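Long-range contacts in probable ATP-dependent kinase TDA10 (Saccharomyces cerevisiae, PDB 1ODF), which probably acts as an ATP-dependent kinase of the GLYK family, with a pantothenate-kinase-like P-loop fold and a substrate that is not yet known: residues A[71-76]-A[127-132]; A[96-101]-A[159-164]. All blocks are in the same frame, centred on the assembly; numbering follows the deposited sequence.

Both contacts tie loops at the C-terminal ends of neighbouring parallel strands of the kinase core, 65-69 and 155-160, to parts of the chain outside that sheet, and their centres lie 13 Å apart. Interaction 1 joins the loop after strand 65-69 to the antiparallel strand 125-132; interaction 2 joins residues 96-101 to the turn after strand 155-160. They meet directly: Leu75 N lies 3.1 Å from Thr101 O, a probable hydrogen bond, and Tyr74 CE1 packs 3.5 Å from Arg96 CD. Tyr74 OH and Arg96 NE both donate to O2 of one sulfate, probably from the crystallisation liquor, while Trp161 of interaction 2 touches Lys44 of the predicted ATP-binding P-loop.

Interaction 1 (A[71-76]-A[127-132]); sequences DDFYLT and VLPKYD. With SO4 (sulfate ion), chain C.
Asp72 OD2 is gripped by three groups: Lys130 NZ at 3.0 Å in a salt bridge, a water that also donates to Pro129 O, and the backbone N of Ser69. The contact lays the loop after strand 65-69 of the P-loop kinase core against strand 125-132 of the small antiparallel sheet. Asp72 and Lys130 run side by side in the same direction; the lysine chain bends at chi2 (-56°), and its ammonium meets OD2 from above the carboxylate plane. A second water accepts from the backbone N-H of Tyr131 and donates to Asp72 OD1 at 2.6 Å, so both carboxylate oxygens are held and the rotation of the group is fixed.

Beside this polar cluster, Pro129 lies over one face of the Phe73 ring, its CG 3.8 Å from the ring centroid in a CH-pi contact. Leu128 CD2 meets the edge of the same ring at CZ, and helix 104-114 adds Leu107 and Val110.

Farther along, Tyr74 turns its ring edge to the face of Tyr131 in a T-shaped stack, with centroids 5.0 Å apart and planes at 65°. Tyr74 CB also sits over that face, 3.4 Å from Tyr131 CE1. The phenol of Tyr131 shares a water with Leu75 O, whereas Tyr74 OH donates to sulfate O2 at 3.0 Å.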
loop_
_atom_site.group_PDB
_atom_site.type_symbol
_atom_site.label_atom_id
_atom_site.label_comp_id
_atom_site.label_asym_id
_atom_site.label_seq_id
_atom_site.Cartn_x
_atom_site.Cartn_y
_atom_site.Cartn_z
ATOM N N ASP A 71 2.373 5.906 -1.118
ATOM C CA ASP A 71 3.546 6.673 -1.532
ATOM C C ASP A 71 3.258 8.152 -1.796
ATOM O O ASP A 71 4.179 8.963 -1.907
ATOM C CB ASP A 71 4.205 6.011 -2.730
ATOM C CG ASP A 71 4.914 4.726 -2.350
ATOM O OD1 ASP A 71 5.220 3.919 -3.253
ATOM O OD2 ASP A 71 5.172 4.525 -1.139
ATOM N N ASP A 72 1.978 8.500 -1.874
ATOM C CA ASP A 72 1.583 9.885 -2.054
ATOM C C ASP A 72 2.065 10.642 -0.814
ATOM O O ASP A 72 2.234 11.865 -0.844
ATOM C CB ASP A 72 0.058 10.018 -2.117
ATOM C CG ASP A 72 -0.530 9.536 -3.424
ATOM O OD1 ASP A 72 0.242 9.209 -4.352
ATOM O OD2 ASP A 72 -1.778 9.502 -3.521
ATOM N N PHE A 73 2.274 9.904 0.275
ATOM C CA PHE A 73 2.705 10.493 1.540
ATOM C C PHE A 73 4.191 10.382 1.845
ATOM O O PHE A 73 4.588 10.466 3.008
ATOM C CB PHE A 73 1.914 9.887 2.712
ATOM C CG PHE A 73 0.478 10.317 2.766
ATOM C CD1 PHE A 73 -0.471 9.739 1.927
ATOM C CD2 PHE A 73 0.073 11.316 3.649
ATOM C CE1 PHE A 73 -1.810 10.153 1.966
ATOM C CE2 PHE A 73 -1.259 11.738 3.697
ATOM C CZ PHE A 73 -2.199 11.153 2.853
ATOM N N TYR A 74 5.015 10.176 0.821
ATOM C CA TYR A 74 6.464 10.099 1.040
ATOM C C TYR A 74 6.930 11.404 1.700
ATOM O O TYR A 74 6.297 12.462 1.556
ATOM C CB TYR A 74 7.219 9.933 -0.291
ATOM C CG TYR A 74 7.459 8.504 -0.754
ATOM C CD1 TYR A 74 7.420 8.181 -2.111
ATOM C CD2 TYR A 74 7.776 7.493 0.146
ATOM C CE1 TYR A 74 7.692 6.890 -2.559
ATOM C CE2 TYR A 74 8.054 6.189 -0.293
ATOM C CZ TYR A 74 8.011 5.894 -1.646
ATOM O OH TYR A 74 8.283 4.608 -2.095
ATOM N N LEU A 75 8.032 11.324 2.431
ATOM C CA LEU A 75 8.599 12.499 3.079
ATOM C C LEU A 75 9.029 13.491 2.000
ATOM O O LEU A 75 9.259 13.098 0.852
ATOM C CB LEU A 75 9.821 12.101 3.896
ATOM C CG LEU A 75 9.516 11.247 5.119
ATOM C CD1 LEU A 75 10.816 10.678 5.672
ATOM C CD2 LEU A 75 8.773 12.095 6.163
ATOM N N THR A 76 9.118 14.772 2.352
ATOM C CA THR A 76 9.577 15.759 1.386
ATOM C C THR A 76 11.030 15.382 1.110
ATOM O O THR A 76 11.694 14.785 1.968
ATOM C CB THR A 76 9.541 17.181 1.959
ATOM O OG1 THR A 76 10.265 17.216 3.195
ATOM C CG2 THR A 76 8.104 17.626 2.186
ATOM N N VAL A 127 -7.154 18.187 2.070
ATOM C CA VAL A 127 -6.082 18.121 1.097
ATOM C C VAL A 127 -5.105 16.990 1.374
ATOM O O VAL A 127 -4.590 16.849 2.484
ATOM C CB VAL A 127 -5.306 19.456 1.031
ATOM C CG1 VAL A 127 -4.110 19.322 0.100
ATOM C CG2 VAL A 127 -6.227 20.559 0.524
ATOM N N LEU A 128 -4.868 16.178 0.349
ATOM C CA LEU A 128 -3.929 15.067 0.441
ATOM C C LEU A 128 -2.741 15.371 -0.469
ATOM O O LEU A 128 -2.894 15.991 -1.523
ATOM C CB LEU A 128 -4.591 13.753 0.024
ATOM C CG LEU A 128 -5.431 13.076 1.115
ATOM C CD1 LEU A 128 -6.737 13.839 1.331
ATOM C CD2 LEU A 128 -5.704 11.638 0.704
ATOM N N PRO A 129 -1.536 14.945 -0.065
ATOM C CA PRO A 129 -0.342 15.198 -0.871
ATOM C C PRO A 129 -0.212 14.348 -2.123
ATOM O O PRO A 129 -0.870 13.316 -2.281
ATOM C CB PRO A 129 0.790 14.926 0.108
ATOM C CG PRO A 129 0.246 13.789 0.906
ATOM C CD PRO A 129 -1.187 14.232 1.176
ATOM N N LYS A 130 0.644 14.818 -3.018
ATOM C CA LYS A 130 0.958 14.128 -4.257
ATOM C C LYS A 130 2.476 14.159 -4.347
ATOM O O LYS A 130 3.118 15.107 -3.889
ATOM C CB LYS A 130 0.307 14.827 -5.453
ATOM C CG LYS A 130 -1.144 14.403 -5.667
ATOM C CD LYS A 130 -1.260 12.877 -5.814
ATOM C CE LYS A 130 -2.714 12.425 -5.962
ATOM N NZ LYS A 130 -2.875 10.929 -5.940
ATOM N N TYR A 131 3.059 13.119 -4.915
ATOM C CA TYR A 131 4.507 13.047 -4.992
ATOM C C TYR A 131 4.989 13.092 -6.435
ATOM O O TYR A 131 4.244 12.766 -7.356
ATOM C CB TYR A 131 4.977 11.753 -4.313
ATOM C CG TYR A 131 6.444 11.705 -3.957
ATOM C CD1 TYR A 131 6.941 12.412 -2.861
ATOM C CD2 TYR A 131 7.334 10.932 -4.701
ATOM C CE1 TYR A 131 8.286 12.345 -2.513
ATOM C CE2 TYR A 131 8.679 10.858 -4.362
ATOM C CZ TYR A 131 9.147 11.563 -3.267
ATOM O OH TYR A 131 10.472 11.460 -2.914
ATOM N N ASP A 132 6.238 13.503 -6.618
ATOM C CA ASP A 132 6.850 13.588 -7.936
ATOM C C ASP A 132 8.213 12.923 -7.834
ATOM O O ASP A 132 9.149 13.510 -7.291
ATOM C CB ASP A 132 7.008 15.054 -8.349
ATOM C CG ASP A 132 7.690 15.216 -9.704
ATOM O OD1 ASP A 132 7.827 16.373 -10.157
ATOM O OD2 ASP A 132 8.086 14.195 -10.312
HETATM S S SO4 C . 9.814 3.778 -5.659
HETATM O O1 SO4 C . 11.150 3.520 -5.093
HETATM O O2 SO4 C . 9.166 4.856 -4.899
HETATM O O3 SO4 C . 9.938 4.171 -7.076
HETATM O O4 SO4 C . 9.000 2.554 -5.568
HETATM O O HOH W 1 1.488 11.003 -5.826
HETATM O O HOH W 2 -3.034 11.534 -2.168
HETATM O O HOH W 3 10.961 11.246 -0.355
#

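Interaction 2 (A[96-101]-A[159-164]). With SO4 (sulfate ion), chain C.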
loop_
_atom_site.group_PDB
_atom_site.type_symbol
_atom_site.label_atom_id
_atom_site.label_comp_id
_atom_site.label_asym_id
_atom_site.label_seq_id
_atom_site.Cartn_x
_atom_site.Cartn_y
_atom_site.Cartn_z
ATOM N N ARG A 96 13.917 7.231 -0.240
ATOM C CA ARG A 96 12.517 6.842 -0.119
ATOM C C ARG A 96 12.364 5.349 -0.403
ATOM O O ARG A 96 13.181 4.757 -1.105
ATOM C CB ARG A 96 11.661 7.630 -1.115
ATOM C CG ARG A 96 11.863 7.219 -2.574
ATOM C CD ARG A 96 10.880 7.928 -3.504
ATOM N NE ARG A 96 10.836 7.308 -4.827
ATOM C CZ ARG A 96 11.527 7.722 -5.888
ATOM N NH1 ARG A 96 12.324 8.781 -5.804
ATOM N NH2 ARG A 96 11.431 7.058 -7.032
ATOM N N GLY A 97 11.322 4.742 0.152
ATOM C CA GLY A 97 11.102 3.330 -0.090
ATOM C C GLY A 97 10.405 2.531 0.997
ATOM O O GLY A 97 9.195 2.315 0.945
ATOM N N LEU A 98 11.168 2.091 1.987
ATOM C CA LEU A 98 10.636 1.266 3.062
ATOM C C LEU A 98 9.821 2.018 4.106
ATOM O O LEU A 98 9.831 3.251 4.156
ATOM C CB LEU A 98 11.783 0.538 3.777
ATOM C CG LEU A 98 12.580 -0.555 3.054
ATOM C CD1 LEU A 98 11.622 -1.646 2.578
ATOM C CD2 LEU A 98 13.356 0.040 1.875
ATOM N N PRO A 99 9.095 1.268 4.958
ATOM C CA PRO A 99 8.293 1.890 6.009
ATOM C C PRO A 99 9.244 2.787 6.809
ATOM O O PRO A 99 10.353 2.369 7.153
ATOM C CB PRO A 99 7.820 0.695 6.825
ATOM C CG PRO A 99 7.696 -0.377 5.802
ATOM C CD PRO A 99 8.941 -0.197 4.985
ATOM N N GLY A 100 8.814 4.010 7.100
ATOM C CA GLY A 100 9.668 4.924 7.835
ATOM C C GLY A 100 10.053 6.084 6.938
ATOM O O GLY A 100 10.541 7.108 7.410
ATOM N N THR A 101 9.824 5.924 5.637
ATOM C CA THR A 101 10.139 6.964 4.668
ATOM C C THR A 101 8.900 7.770 4.284
ATOM O O THR A 101 8.914 8.513 3.295
ATOM C CB THR A 101 10.768 6.372 3.380
ATOM O OG1 THR A 101 9.836 5.484 2.748
ATOM C CG2 THR A 101 12.052 5.617 3.715
ATOM N N GLU A 159 -3.799 2.230 -1.112
ATOM C CA GLU A 159 -3.068 1.076 -1.623
ATOM C C GLU A 159 -1.561 1.193 -1.443
ATOM O O GLU A 159 -0.993 2.279 -1.552
ATOM C CB GLU A 159 -3.388 0.867 -3.103
ATOM C CG GLU A 159 -2.786 1.913 -4.031
ATOM C CD GLU A 159 -1.342 1.607 -4.433
ATOM O OE1 GLU A 159 -0.670 2.535 -4.924
ATOM O OE2 GLU A 159 -0.879 0.451 -4.270
ATOM N N GLY A 160 -0.933 0.050 -1.167
ATOM C CA GLY A 160 0.505 -0.019 -0.975
ATOM C C GLY A 160 0.955 -1.473 -0.990
ATOM O O GLY A 160 0.142 -2.390 -0.824
ATOM N N TRP A 161 2.255 -1.687 -1.181
ATOM C CA TRP A 161 2.809 -3.036 -1.231
ATOM C C TRP A 161 2.980 -3.664 0.153
ATOM O O TRP A 161 3.159 -4.877 0.257
ATOM C CB TRP A 161 4.164 -3.043 -1.972
ATOM C CG TRP A 161 5.221 -2.258 -1.271
ATOM C CD1 TRP A 161 5.467 -0.919 -1.391
ATOM C CD2 TRP A 161 6.096 -2.736 -0.247
ATOM N NE1 TRP A 161 6.439 -0.531 -0.493
ATOM C CE2 TRP A 161 6.839 -1.628 0.223
ATOM C CE3 TRP A 161 6.323 -3.994 0.329
ATOM C CZ2 TRP A 161 7.785 -1.740 1.241
ATOM C CZ3 TRP A 161 7.261 -4.103 1.335
ATOM C CH2 TRP A 161 7.980 -2.983 1.783
ATOM N N PHE A 162 2.927 -2.851 1.208
ATOM C CA PHE A 162 3.084 -3.364 2.571
ATOM C C PHE A 162 1.897 -3.090 3.514
ATOM O O PHE A 162 2.013 -3.247 4.732
ATOM C CB PHE A 162 4.368 -2.803 3.191
ATOM C CG PHE A 162 4.328 -1.315 3.430
ATOM C CD1 PHE A 162 3.931 -0.802 4.669
ATOM C CD2 PHE A 162 4.688 -0.426 2.421
ATOM C CE1 PHE A 162 3.895 0.579 4.901
ATOM C CE2 PHE A 162 4.656 0.966 2.639
ATOM C CZ PHE A 162 4.259 1.469 3.884
ATOM N N LEU A 163 0.763 -2.684 2.962
ATOM C CA LEU A 163 -0.397 -2.418 3.792
ATOM C C LEU A 163 -0.881 -3.713 4.448
ATOM O O LEU A 163 -1.090 -4.731 3.778
ATOM C CB LEU A 163 -1.526 -1.808 2.959
ATOM C CG LEU A 163 -1.259 -0.496 2.213
ATOM C CD1 LEU A 163 -2.571 0.039 1.652
ATOM C CD2 LEU A 163 -0.635 0.525 3.146
ATOM N N GLY A 164 -1.053 -3.674 5.765
ATOM C CA GLY A 164 -1.512 -4.858 6.463
ATOM C C GLY A 164 -0.413 -5.551 7.248
ATOM O O GLY A 164 -0.707 -6.318 8.167
HETATM S S SO4 C . 9.814 3.778 -5.659
HETATM O O1 SO4 C . 11.150 3.520 -5.093
HETATM O O2 SO4 C . 9.166 4.856 -4.899
HETATM O O3 SO4 C . 9.938 4.171 -7.076
HETATM O O4 SO4 C . 9.000 2.554 -5.568
HETATM O O HOH W 4 6.726 2.233 -0.126
#
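Pro99 CG rests over one face of the Phe162 ring, 4.0 Å from its centroid and 15° off the normal, a CH-pi contact displaced toward the rim at CD1 and CE1. It joins the loop before helix 104-114 to the turn that follows strand 155-160 of the P-loop kinase core. Pro99 belongs to a type II beta turn from Leu98 to Thr101, in which Leu98 O accepts from both Thr101 N and Thr101 OG1, the hydroxyl at 2.6 Å. The same OG1 accepts from Gly97 N, so one threonine clamps the loop from within.

Trp161 can be followed outward. From CB, its CG stands between the backbone N and the carbonyl carbon (chi1 64°), which sends the indole toward the loop. CD1 lies in the plane of the neighbouring Phe162 ring, at its edge, while Phe162 CD2 sits over a face of the indole. NE1 donates to an in-plane water 2.8 Å away, and that water donates to Gly97 O at 2.7 Å. On the six-membered ring, CZ2 packs 4.2 Å from Pro99 CD, and CH2 meets Leu98 CD1 at 4.0 Å. Tyr248 and Tyr252 add edge-to-face partners, and Lys44 of the predicted ATP-binding P-loop touches the indole.

At the other end of the loop, Arg96 is extended from CG to NE and donates from NE to O2 of the sulfate, probably a crystallisation ion, and, over a longer 3.3 Å, from NH2 to O3. The contact thus combines apolar ring packing with a single water bridge that satisfies the buried indole N-H, so the 96-101 loop is held by nonpolar contact and one water against the indole that itself touches Lys44, with no direct polar bond between the two segments.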